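PDB 5D2E: MlnE from Bacillus amyloliquefaciens subsp. plantarum, which supplies, in this N-terminal piece of a macrolactin assembly-line synthase, a B-type ketoreductase that binds NADP and probably reduces the beta-keto group of the growing polyketide. Local coordinates for residues His36-Val41 with Leu255-Lys260; Tyr287-Tyr292 with Ala479-Phe484; Asn448-Asp453 with Leu495-Gly500. All coordinates share one frame; numbering follows the deposited sequence.

Contact 1 (His36-Val41 with Leu255-Lys260); sequences HLYEMV and LQRVKK
Tyr38 and Arg257 run side by side and point the same way, CG of Arg257 lying over one face of the phenol ring, 4.2 Å above its plane and toward the rim. The guanidinium plane stands 71° from the ring, and Tyr38 OH comes to the edge of that group, 3.9 Å from Arg257 NH1, a contact too long for a hydrogen bond. Before the bend at chi3 (29°), which turns NE and the guanidinium aside, Arg257 CD packs on the CB of His36, whose NE2 is hydrogen-bonded to Gly500 O. Met40 meets Leu255 on the same face of the sheet: the methionine bends at chi2, which brings SD to 3.8 Å from Leu255 CD2.

The two strands are antiparallel neighbours, joining the start of strand 35-46 to the end of strand 249-257. In sequence they flank the first, N-terminal Rossmann-like half, and through strand 494-499, which pairs with 35-46, they join it to the NADP-binding half, consistent with the paired structural and catalytic subdomains of polyketide synthase ketoreductases. Glu39 and Gln256 form a hydrogen-bonded pair, Gln256 N donating to Glu39 O at 2.9 Å and Glu39 N to Gln256 O at 3.0 Å. Past the strand end, Val258 N reaches Leu37 O in a nearly straight bond (171° at the hydrogen).

The Glu39 side chain, extended beyond CG, crosses Val258 at about a right angle, its CD 3.9 Å from Val258 CG1. A water donates to Glu39 OE2 and accepts from Lys259 N at 2.9 Å. Val41 crosses Gln256 similarly, with CG2 3.7 Å from Gln256 CB.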
loop_
_atom_site.group_PDB
_atom_site.type_symbol
_atom_site.label_atom_id
_atom_site.label_comp_id
_atom_site.label_asym_id
_atom_site.label_seq_id
_atom_site.Cartn_x
_atom_site.Cartn_y
_atom_site.Cartn_z
ATOM N N HIS A 36 -4.913 6.541 -18.962
ATOM C CA HIS A 36 -5.244 7.745 -18.205
ATOM C C HIS A 36 -4.477 7.732 -16.832
ATOM O O HIS A 36 -4.305 6.661 -16.218
ATOM C CB HIS A 36 -6.765 7.766 -17.990
ATOM C CG HIS A 36 -7.565 7.252 -19.153
ATOM N ND1 HIS A 36 -7.938 8.057 -20.216
ATOM C CD2 HIS A 36 -8.069 6.017 -19.418
ATOM C CE1 HIS A 36 -8.608 7.329 -21.097
ATOM N NE2 HIS A 36 -8.716 6.092 -20.635
ATOM N N LEU A 37 -3.990 8.902 -16.405
ATOM C CA LEU A 37 -3.375 9.058 -15.098
ATOM C C LEU A 37 -4.372 9.669 -14.112
ATOM O O LEU A 37 -5.187 10.524 -14.476
ATOM C CB LEU A 37 -2.169 9.922 -15.185
ATOM C CG LEU A 37 -1.065 9.646 -16.182
ATOM C CD1 LEU A 37 0.112 10.511 -15.755
ATOM C CD2 LEU A 37 -0.626 8.220 -16.208
ATOM N N TYR A 38 -4.333 9.162 -12.879
ATOM C CA TYR A 38 -5.217 9.533 -11.813
ATOM C C TYR A 38 -4.399 9.887 -10.529
ATOM O O TYR A 38 -3.319 9.384 -10.298
ATOM C CB TYR A 38 -6.177 8.368 -11.486
ATOM C CG TYR A 38 -7.052 8.018 -12.643
ATOM C CD1 TYR A 38 -6.555 7.262 -13.695
ATOM C CD2 TYR A 38 -8.325 8.449 -12.711
ATOM C CE1 TYR A 38 -7.334 6.957 -14.777
ATOM C CE2 TYR A 38 -9.133 8.157 -13.790
ATOM C CZ TYR A 38 -8.633 7.406 -14.818
ATOM O OH TYR A 38 -9.424 7.117 -15.902
ATOM N N GLU A 39 -4.960 10.785 -9.729
ATOM C CA GLU A 39 -4.389 11.179 -8.460
ATOM C C GLU A 39 -5.491 11.241 -7.422
ATOM O O GLU A 39 -6.688 11.431 -7.732
ATOM C CB GLU A 39 -3.622 12.525 -8.554
ATOM C CG GLU A 39 -4.515 13.694 -8.881
ATOM C CD GLU A 39 -3.780 14.937 -9.383
ATOM O OE1 GLU A 39 -2.581 15.081 -9.122
ATOM O OE2 GLU A 39 -4.428 15.740 -10.127
ATOM N N MET A 40 -5.070 11.133 -6.151
ATOM C CA MET A 40 -6.012 11.238 -5.059
ATOM C C MET A 40 -6.471 12.670 -4.898
ATOM O O MET A 40 -5.663 13.597 -4.899
ATOM C CB MET A 40 -5.372 10.747 -3.777
ATOM C CG MET A 40 -5.124 9.255 -3.789
ATOM S SD MET A 40 -6.688 8.401 -3.808
ATOM C CE MET A 40 -6.021 6.711 -3.733
ATOM N N VAL A 41 -7.769 12.864 -4.784
ATOM C CA VAL A 41 -8.318 14.176 -4.524
ATOM C C VAL A 41 -9.114 14.048 -3.236
ATOM O O VAL A 41 -9.968 13.173 -3.107
ATOM C CB VAL A 41 -9.281 14.626 -5.668
ATOM C CG1 VAL A 41 -9.903 15.986 -5.365
ATOM C CG2 VAL A 41 -8.575 14.653 -7.019
ATOM N N LEU A 255 -9.767 8.733 -6.343
ATOM C CA LEU A 255 -8.975 8.927 -7.541
ATOM C C LEU A 255 -9.766 9.718 -8.533
ATOM O O LEU A 255 -10.914 9.476 -8.703
ATOM C CB LEU A 255 -8.618 7.596 -8.176
ATOM C CG LEU A 255 -7.453 6.864 -7.501
ATOM C CD1 LEU A 255 -7.300 5.526 -8.243
ATOM C CD2 LEU A 255 -6.145 7.637 -7.524
ATOM N N GLN A 256 -9.134 10.689 -9.167
ATOM C CA GLN A 256 -9.764 11.451 -10.229
ATOM C C GLN A 256 -8.721 11.683 -11.268
ATOM O O GLN A 256 -7.500 11.740 -10.951
ATOM C CB GLN A 256 -10.292 12.762 -9.698
ATOM C CG GLN A 256 -11.576 12.569 -8.885
ATOM C CD GLN A 256 -12.157 13.874 -8.402
ATOM O OE1 GLN A 256 -12.061 14.900 -9.076
ATOM N NE2 GLN A 256 -12.754 13.856 -7.220
ATOM N N ARG A 257 -9.164 11.855 -12.523
ATOM C CA ARG A 257 -8.215 12.079 -13.578
ATOM C C ARG A 257 -7.336 13.288 -13.287
ATOM O O ARG A 257 -7.822 14.299 -12.833
ATOM C CB ARG A 257 -8.937 12.228 -14.927
ATOM C CG ARG A 257 -8.114 11.619 -16.076
ATOM C CD ARG A 257 -8.930 11.111 -17.273
ATOM N NE ARG A 257 -10.159 11.882 -17.399
ATOM C CZ ARG A 257 -11.397 11.401 -17.286
ATOM N NH1 ARG A 257 -11.639 10.095 -17.118
ATOM N NH2 ARG A 257 -12.413 12.246 -17.382
ATOM N N VAL A 258 -6.069 13.219 -13.594
ATOM C CA VAL A 258 -5.212 14.407 -13.481
ATOM C C VAL A 258 -5.621 15.537 -14.459
ATOM O O VAL A 258 -6.231 15.276 -15.505
ATOM C CB VAL A 258 -3.714 14.123 -13.706
ATOM C CG1 VAL A 258 -3.202 13.089 -12.713
ATOM C CG2 VAL A 258 -3.384 13.707 -15.152
ATOM N N LYS A 259 -5.262 16.767 -14.094
ATOM C CA LYS A 259 -5.568 17.957 -14.899
ATOM C C LYS A 259 -4.467 18.168 -15.929
ATOM O O LYS A 259 -3.320 17.714 -15.723
ATOM C CB LYS A 259 -5.683 19.197 -13.996
ATOM C CG LYS A 259 -7.001 19.325 -13.249
ATOM C CD LYS A 259 -6.898 19.847 -11.821
ATOM C CE LYS A 259 -6.711 21.346 -11.701
ATOM N NZ LYS A 259 -7.648 21.952 -10.692
ATOM N N LYS A 260 -4.738 18.876 -17.028
ATOM C CA LYS A 260 -3.571 19.424 -17.800
ATOM C C LYS A 260 -3.240 20.807 -17.273
ATOM O O LYS A 260 -2.306 20.938 -16.457
ATOM C CB LYS A 260 -3.704 19.402 -19.333
ATOM C CG LYS A 260 -5.024 18.924 -19.919
ATOM C CD LYS A 260 -5.099 17.400 -19.969
ATOM C CE LYS A 260 -6.539 16.918 -20.032
ATOM N NZ LYS A 260 -7.266 17.218 -18.761
HETATM O O HOH W 1 -3.537 17.357 -11.861
#

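Contact 2 (Tyr287-Tyr292 with Ala479-Phe484); sequences YLFAEY and AGLAAF
One face of the Phe289 ring carries Leu481 CD2, which lies 3.9 Å from the ring centroid, while its edge is directed at Phe484. The same methyl also sits over a face of Tyr292, 4.0 Å from that centroid, so a single branch of Leu481 makes CH-pi contacts with two rings. Phe289 and Phe484 form a T-shaped pair: the planes stand at 74°, the centroids are 5.0 Å apart, and Phe289 CE2 lies 3.4 Å from Phe484 CG, displaced toward the rim of the Phe484 face.

These side chains join helix 284-296, whose start carries Gly284 and Leu285 of the NADP site and is consistent with a glycine-rich Rossmann-type turn, to helix 477-488. The short helical segments cross at -67° with axes 11.4 Å apart, a separation bridged by the aromatic rings and Leu481. Tyr292 extends toward the second helix because its CG is anti to the backbone N (chi1 -178°); Leu481 slides past it in the opposite direction, with Leu481 CD1 3.8 Å from Tyr292 CD1. The phenol OH is hydrogen-bonded to Gln485, one residue beyond the segment. Phe289 additionally meets Phe406 edge-to-face and packs on Trp449 and Trp452 of strand 443-453.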
loop_
_atom_site.group_PDB
_atom_site.type_symbol
_atom_site.label_atom_id
_atom_site.label_comp_id
_atom_site.label_asym_id
_atom_site.label_seq_id
_atom_site.Cartn_x
_atom_site.Cartn_y
_atom_site.Cartn_z
ATOM N N TYR A 287 13.259 -5.114 -16.412
ATOM C CA TYR A 287 14.068 -5.192 -17.614
ATOM C C TYR A 287 13.535 -4.301 -18.725
ATOM O O TYR A 287 14.312 -3.705 -19.416
ATOM C CB TYR A 287 14.250 -6.686 -18.071
ATOM C CG TYR A 287 15.203 -6.738 -19.247
ATOM C CD1 TYR A 287 16.529 -6.452 -19.073
ATOM C CD2 TYR A 287 14.739 -6.932 -20.548
ATOM C CE1 TYR A 287 17.424 -6.420 -20.155
ATOM C CE2 TYR A 287 15.619 -6.894 -21.644
ATOM C CZ TYR A 287 16.957 -6.632 -21.426
ATOM O OH TYR A 287 17.867 -6.596 -22.461
ATOM N N LEU A 288 12.218 -4.155 -18.854
ATOM C CA LEU A 288 11.597 -3.328 -19.845
ATOM C C LEU A 288 12.024 -1.874 -19.578
ATOM O O LEU A 288 12.431 -1.185 -20.483
ATOM C CB LEU A 288 10.095 -3.429 -19.740
ATOM C CG LEU A 288 9.280 -2.588 -20.708
ATOM C CD1 LEU A 288 9.361 -3.319 -22.036
ATOM C CD2 LEU A 288 7.818 -2.376 -20.366
ATOM N N PHE A 289 11.985 -1.443 -18.329
ATOM C CA PHE A 289 12.569 -0.140 -17.958
ATOM C C PHE A 289 14.098 -0.038 -18.110
ATOM O O PHE A 289 14.630 1.031 -18.494
ATOM C CB PHE A 289 12.094 0.317 -16.549
ATOM C CG PHE A 289 10.694 0.833 -16.586
ATOM C CD1 PHE A 289 9.611 -0.024 -16.553
ATOM C CD2 PHE A 289 10.458 2.185 -16.752
ATOM C CE1 PHE A 289 8.298 0.453 -16.645
ATOM C CE2 PHE A 289 9.165 2.653 -16.815
ATOM C CZ PHE A 289 8.086 1.795 -16.791
ATOM N N ALA A 290 14.833 -1.101 -17.867
ATOM C CA ALA A 290 16.295 -0.982 -18.052
ATOM C C ALA A 290 16.618 -0.672 -19.539
ATOM O O ALA A 290 17.427 0.205 -19.824
ATOM C CB ALA A 290 17.042 -2.221 -17.596
ATOM N N GLU A 291 15.947 -1.334 -20.460
ATOM C CA GLU A 291 16.196 -1.067 -21.881
ATOM C C GLU A 291 15.772 0.368 -22.219
ATOM O O GLU A 291 16.450 1.069 -22.960
ATOM C CB GLU A 291 15.385 -1.955 -22.813
ATOM C CG GLU A 291 15.629 -3.435 -22.772
ATOM C CD GLU A 291 14.776 -4.137 -23.832
ATOM O OE1 GLU A 291 13.508 -3.984 -23.864
ATOM O OE2 GLU A 291 15.412 -4.835 -24.628
ATOM N N TYR A 292 14.614 0.778 -21.709
ATOM C CA TYR A 292 14.116 2.126 -21.910
ATOM C C TYR A 292 15.110 3.181 -21.467
ATOM O O TYR A 292 15.403 4.163 -22.226
ATOM C CB TYR A 292 12.803 2.298 -21.165
ATOM C CG TYR A 292 12.168 3.671 -21.338
ATOM C CD1 TYR A 292 11.506 4.001 -22.515
ATOM C CD2 TYR A 292 12.235 4.618 -20.336
ATOM C CE1 TYR A 292 10.917 5.225 -22.688
ATOM C CE2 TYR A 292 11.624 5.861 -20.506
ATOM C CZ TYR A 292 10.960 6.146 -21.680
ATOM O OH TYR A 292 10.368 7.390 -21.889
ATOM N N ALA A 479 2.553 2.262 -24.135
ATOM C CA ALA A 479 1.648 3.070 -23.374
ATOM C C ALA A 479 2.152 3.252 -21.899
ATOM O O ALA A 479 1.999 4.337 -21.342
ATOM C CB ALA A 479 0.320 2.394 -23.387
ATOM N N GLY A 480 2.705 2.183 -21.331
ATOM C CA GLY A 480 3.157 2.134 -19.947
ATOM C C GLY A 480 4.430 2.939 -19.807
ATOM O O GLY A 480 4.573 3.728 -18.899
ATOM N N LEU A 481 5.349 2.776 -20.763
ATOM C CA LEU A 481 6.543 3.620 -20.788
ATOM C C LEU A 481 6.222 5.058 -20.893
ATOM O O LEU A 481 6.812 5.891 -20.188
ATOM C CB LEU A 481 7.503 3.263 -21.911
ATOM C CG LEU A 481 8.112 1.926 -21.669
ATOM C CD1 LEU A 481 8.776 1.440 -22.957
ATOM C CD2 LEU A 481 9.065 1.909 -20.481
ATOM N N ALA A 482 5.249 5.395 -21.726
ATOM C CA ALA A 482 4.897 6.777 -21.857
ATOM C C ALA A 482 4.159 7.332 -20.589
ATOM O O ALA A 482 4.226 8.531 -20.312
ATOM C CB ALA A 482 4.002 6.970 -23.040
ATOM N N ALA A 483 3.359 6.486 -19.938
ATOM C CA ALA A 483 2.674 6.897 -18.699
ATOM C C ALA A 483 3.746 7.218 -17.636
ATOM O O ALA A 483 3.625 8.193 -16.909
ATOM C CB ALA A 483 1.704 5.837 -18.244
ATOM N N PHE A 484 4.804 6.436 -17.597
ATOM C CA PHE A 484 5.914 6.678 -16.713
ATOM C C PHE A 484 6.558 7.995 -17.037
ATOM O O PHE A 484 6.761 8.839 -16.164
ATOM C CB PHE A 484 6.929 5.594 -16.873
ATOM C CG PHE A 484 8.241 5.896 -16.228
ATOM C CD1 PHE A 484 8.409 5.715 -14.880
ATOM C CD2 PHE A 484 9.318 6.389 -16.983
ATOM C CE1 PHE A 484 9.582 5.988 -14.283
ATOM C CE2 PHE A 484 10.509 6.663 -16.367
ATOM C CZ PHE A 484 10.630 6.480 -15.004
#

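Contact 3 (Asn448-Asp453 with Leu495-Gly500); sequences NWPLWD and LAVISG. With NAP (NADP nicotinamide-adenine-dinucleotide phosphate), chain B.
Asn448 and Ala496 pair as parallel strand neighbours, held by two backbone hydrogen bonds. Asn448 N gives its hydrogen to Leu495 O at 2.8 Å, in the carbonyl plane, and Asn448 O receives Val497 N at 3.0 Å in an almost straight bond of 177°. Elsewhere, the side chain of Asn448 is held by Gln494 at OD1 and by Asp429 and Ser408 at ND2, bonds that fix the turn of its amide.

Other packing lies further along. Val497 runs beside Trp449, its CG2 3.9 Å from Trp449 CZ3, and Pro450 CD lies 4.0 Å from Val497 CB and, in close van der Waals contact, 3.1 Å from Val497 O. Within segment 448-453, Trp452 CZ2 stands 3.4 Å above one face of the Trp449 indole, toward the rim, while Trp449 CB lies at the edge of the Trp452 ring.

Cofactor contacts come from residues 449-452. Trp452 N donates to NADP O7N, the carboxamide oxygen, at 2.9 Å, and Pro450 O lies 3.0 Å from C4N of the nicotinamide ring. In this Rossmann-type ketoreductase domain C4N is the hydride-carrying carbon, so the hydrogen bond from Trp452 N-H, with the Pro450 carbonyl beside C4N, probably helps set the orientation of the nicotinamide ring.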
loop_
_atom_site.group_PDB
_atom_site.type_symbol
_atom_site.label_atom_id
_atom_site.label_comp_id
_atom_site.label_asym_id
_atom_site.label_seq_id
_atom_site.Cartn_x
_atom_site.Cartn_y
_atom_site.Cartn_z
ATOM N N ASN A 448 0.809 3.436 -9.250
ATOM C CA ASN A 448 -0.079 2.305 -9.121
ATOM C C ASN A 448 -0.378 1.768 -10.573
ATOM O O ASN A 448 -1.330 2.231 -11.270
ATOM C CB ASN A 448 -1.351 2.695 -8.497
ATOM C CG ASN A 448 -1.181 3.256 -7.075
ATOM O OD1 ASN A 448 -1.269 4.454 -6.891
ATOM N ND2 ASN A 448 -1.024 2.383 -6.094
ATOM N N TRP A 449 0.464 0.851 -10.985
ATOM C CA TRP A 449 0.301 0.204 -12.297
ATOM C C TRP A 449 -0.869 -0.795 -12.366
ATOM O O TRP A 449 -1.093 -1.547 -11.434
ATOM C CB TRP A 449 1.532 -0.599 -12.603
ATOM C CG TRP A 449 2.779 0.148 -12.824
ATOM C CD1 TRP A 449 3.946 0.002 -12.102
ATOM C CD2 TRP A 449 3.062 1.124 -13.830
ATOM N NE1 TRP A 449 4.888 0.812 -12.598
ATOM C CE2 TRP A 449 4.393 1.511 -13.663
ATOM C CE3 TRP A 449 2.326 1.691 -14.881
ATOM C CZ2 TRP A 449 5.039 2.435 -14.530
ATOM C CZ3 TRP A 449 2.987 2.583 -15.785
ATOM C CH2 TRP A 449 4.310 2.997 -15.550
ATOM N N PRO A 450 -1.615 -0.788 -13.471
ATOM C CA PRO A 450 -2.535 -1.847 -13.761
ATOM C C PRO A 450 -1.773 -3.033 -14.392
ATOM O O PRO A 450 -0.525 -3.023 -14.457
ATOM C CB PRO A 450 -3.469 -1.185 -14.747
ATOM C CG PRO A 450 -2.497 -0.433 -15.597
ATOM C CD PRO A 450 -1.377 0.014 -14.669
ATOM N N LEU A 451 -2.520 -4.057 -14.830
ATOM C CA LEU A 451 -1.915 -5.219 -15.548
ATOM C C LEU A 451 -1.372 -4.799 -16.898
ATOM O O LEU A 451 -2.031 -4.057 -17.656
ATOM C CB LEU A 451 -2.928 -6.336 -15.790
ATOM C CG LEU A 451 -3.153 -7.180 -14.571
ATOM C CD1 LEU A 451 -4.350 -8.108 -14.835
ATOM C CD2 LEU A 451 -1.865 -7.931 -14.232
ATOM N N TRP A 452 -0.140 -5.172 -17.115
ATOM C CA TRP A 452 0.546 -4.890 -18.359
ATOM C C TRP A 452 0.487 -6.138 -19.284
ATOM O O TRP A 452 0.413 -7.257 -18.813
ATOM C CB TRP A 452 1.995 -4.672 -18.158
ATOM C CG TRP A 452 2.421 -3.451 -17.468
ATOM C CD1 TRP A 452 2.122 -3.104 -16.194
ATOM C CD2 TRP A 452 3.304 -2.455 -17.975
ATOM N NE1 TRP A 452 2.740 -1.918 -15.881
ATOM C CE2 TRP A 452 3.506 -1.511 -16.940
ATOM C CE3 TRP A 452 3.973 -2.268 -19.195
ATOM C CZ2 TRP A 452 4.332 -0.401 -17.093
ATOM C CZ3 TRP A 452 4.804 -1.172 -19.345
ATOM C CH2 TRP A 452 4.978 -0.241 -18.300
ATOM N N ASP A 453 0.528 -5.859 -20.578
ATOM C CA ASP A 453 0.751 -6.835 -21.671
ATOM C C ASP A 453 2.257 -6.717 -22.016
ATOM O O ASP A 453 2.630 -6.082 -23.001
ATOM C CB ASP A 453 -0.142 -6.387 -22.837
ATOM C CG ASP A 453 -0.116 -7.312 -24.020
ATOM O OD1 ASP A 453 0.215 -8.493 -23.858
ATOM O OD2 ASP A 453 -0.483 -6.826 -25.111
ATOM N N LEU A 495 0.677 8.424 -8.337
ATOM C CA LEU A 495 -0.171 8.442 -9.522
ATOM C C LEU A 495 -0.591 7.017 -9.883
ATOM O O LEU A 495 0.211 6.107 -9.775
ATOM C CB LEU A 495 0.576 9.085 -10.715
ATOM C CG LEU A 495 0.779 10.621 -10.613
ATOM C CD1 LEU A 495 1.772 11.049 -11.662
ATOM C CD2 LEU A 495 -0.530 11.368 -10.804
ATOM N N ALA A 496 -1.864 6.856 -10.202
ATOM C CA ALA A 496 -2.418 5.603 -10.684
ATOM C C ALA A 496 -2.595 5.659 -12.215
ATOM O O ALA A 496 -3.058 6.628 -12.764
ATOM C CB ALA A 496 -3.718 5.308 -10.074
ATOM N N VAL A 497 -2.260 4.549 -12.853
ATOM C CA VAL A 497 -2.377 4.409 -14.298
ATOM C C VAL A 497 -3.457 3.378 -14.524
ATOM O O VAL A 497 -3.369 2.285 -13.989
ATOM C CB VAL A 497 -1.069 3.974 -14.961
ATOM C CG1 VAL A 497 -1.307 3.814 -16.478
ATOM C CG2 VAL A 497 0.112 4.932 -14.719
ATOM N N ILE A 498 -4.518 3.771 -15.226
ATOM C CA ILE A 498 -5.630 2.912 -15.554
ATOM C C ILE A 498 -5.848 2.910 -17.104
ATOM O O ILE A 498 -5.943 3.960 -17.749
ATOM C CB ILE A 498 -6.918 3.321 -14.839
ATOM C CG1 ILE A 498 -6.642 3.575 -13.330
ATOM C CG2 ILE A 498 -7.939 2.202 -14.977
ATOM C CD1 ILE A 498 -7.880 3.990 -12.609
ATOM N N SER A 499 -5.913 1.700 -17.648
ATOM C CA SER A 499 -5.967 1.449 -19.111
ATOM C C SER A 499 -7.376 0.918 -19.483
ATOM O O SER A 499 -7.819 -0.123 -18.975
ATOM C CB SER A 499 -4.853 0.470 -19.484
ATOM O OG SER A 499 -4.940 0.106 -20.847
ATOM N N GLY A 500 -8.062 1.667 -20.330
ATOM C CA GLY A 500 -9.404 1.335 -20.784
ATOM C C GLY A 500 -10.224 2.534 -21.218
ATOM O O GLY A 500 -9.688 3.618 -21.509
HETATM P PA NAP B . 8.457 -10.139 -12.127
HETATM O O1A NAP B . 8.901 -10.399 -13.591
HETATM O O2A NAP B . 8.265 -11.254 -11.115
HETATM O O5B NAP B . 9.651 -9.223 -11.558
HETATM C C5B NAP B . 9.722 -8.966 -10.161
HETATM C C4B NAP B . 11.161 -9.257 -9.816
HETATM O O4B NAP B . 11.328 -9.015 -8.403
HETATM C C3B NAP B . 11.605 -10.728 -10.045
HETATM O O3B NAP B . 12.565 -10.804 -11.104
HETATM C C2B NAP B . 12.270 -11.134 -8.720
HETATM O O2B NAP B . 13.470 -11.821 -8.943
HETATM C C1B NAP B . 12.446 -9.776 -8.002
HETATM N N9A NAP B . 12.400 -9.852 -6.548
HETATM C C8A NAP B . 11.394 -10.383 -5.752
HETATM N N7A NAP B . 11.736 -10.326 -4.418
HETATM C C5A NAP B . 12.923 -9.689 -4.355
HETATM C C6A NAP B . 13.836 -9.307 -3.302
HETATM N N6A NAP B . 13.458 -9.566 -2.007
HETATM N N1A NAP B . 15.068 -8.725 -3.661
HETATM C C2A NAP B . 15.366 -8.497 -4.953
HETATM N N3A NAP B . 14.553 -8.833 -5.992
HETATM C C4A NAP B . 13.371 -9.414 -5.763
HETATM O O3 NAP B . 7.115 -9.213 -12.091
HETATM P PN NAP B . 6.775 -7.955 -13.058
HETATM O O1N NAP B . 5.527 -8.256 -13.869
HETATM O O2N NAP B . 8.101 -7.483 -13.596
HETATM O O5D NAP B . 6.315 -6.763 -12.067
HETATM C C5D NAP B . 7.395 -5.979 -11.481
HETATM C C4D NAP B . 6.877 -4.979 -10.438
HETATM O O4D NAP B . 5.804 -4.192 -10.935
HETATM C C3D NAP B . 6.327 -5.747 -9.229
HETATM O O3D NAP B . 6.772 -5.111 -8.045
HETATM C C2D NAP B . 4.818 -5.701 -9.389
HETATM O O2D NAP B . 4.120 -5.810 -8.117
HETATM C C1D NAP B . 4.575 -4.379 -10.173
HETATM N N1N NAP B . 3.337 -4.492 -10.986
HETATM C C2N NAP B . 3.302 -5.256 -12.139
HETATM C C3N NAP B . 2.159 -5.410 -12.944
HETATM C C7N NAP B . 2.159 -6.263 -14.244
HETATM O O7N NAP B . 1.118 -6.426 -14.886
HETATM N N7N NAP B . 3.265 -6.834 -14.742
HETATM C C4N NAP B . 0.988 -4.768 -12.515
HETATM C C5N NAP B . 1.012 -4.029 -11.325
HETATM C C6N NAP B . 2.199 -3.881 -10.583
HETATM P P2B NAP B . 14.145 -12.873 -7.874
HETATM O O1X NAP B . 13.153 -13.992 -7.587
HETATM O O2X NAP B . 15.466 -13.341 -8.564
HETATM O O3X NAP B . 14.405 -12.067 -6.632
#

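The three contacts run from a partly buried strand pair to the buried cofactor site. Contact 1 and contact 3 share a sheet, since strand 494-499 lies next to both 35-46 and 443-453; Tyr38 N is hydrogen-bonded to Ala496 O, and His36 NE2 to Gly500 O. Both rest on backbone hydrogen bonds, antiparallel in contact 1 and parallel in contact 3, yet contact 1 adds charged and water-linked side chains while contact 3 adds buried tryptophans and NADP. Contact 2, buried and without hydrogen bonds between its segments, joins those two segments by aromatic and aliphatic groups alone. It leans on contact 3 through Leu288 and Gly480 against Trp452, and on contact 1 through Ala483 against Leu37.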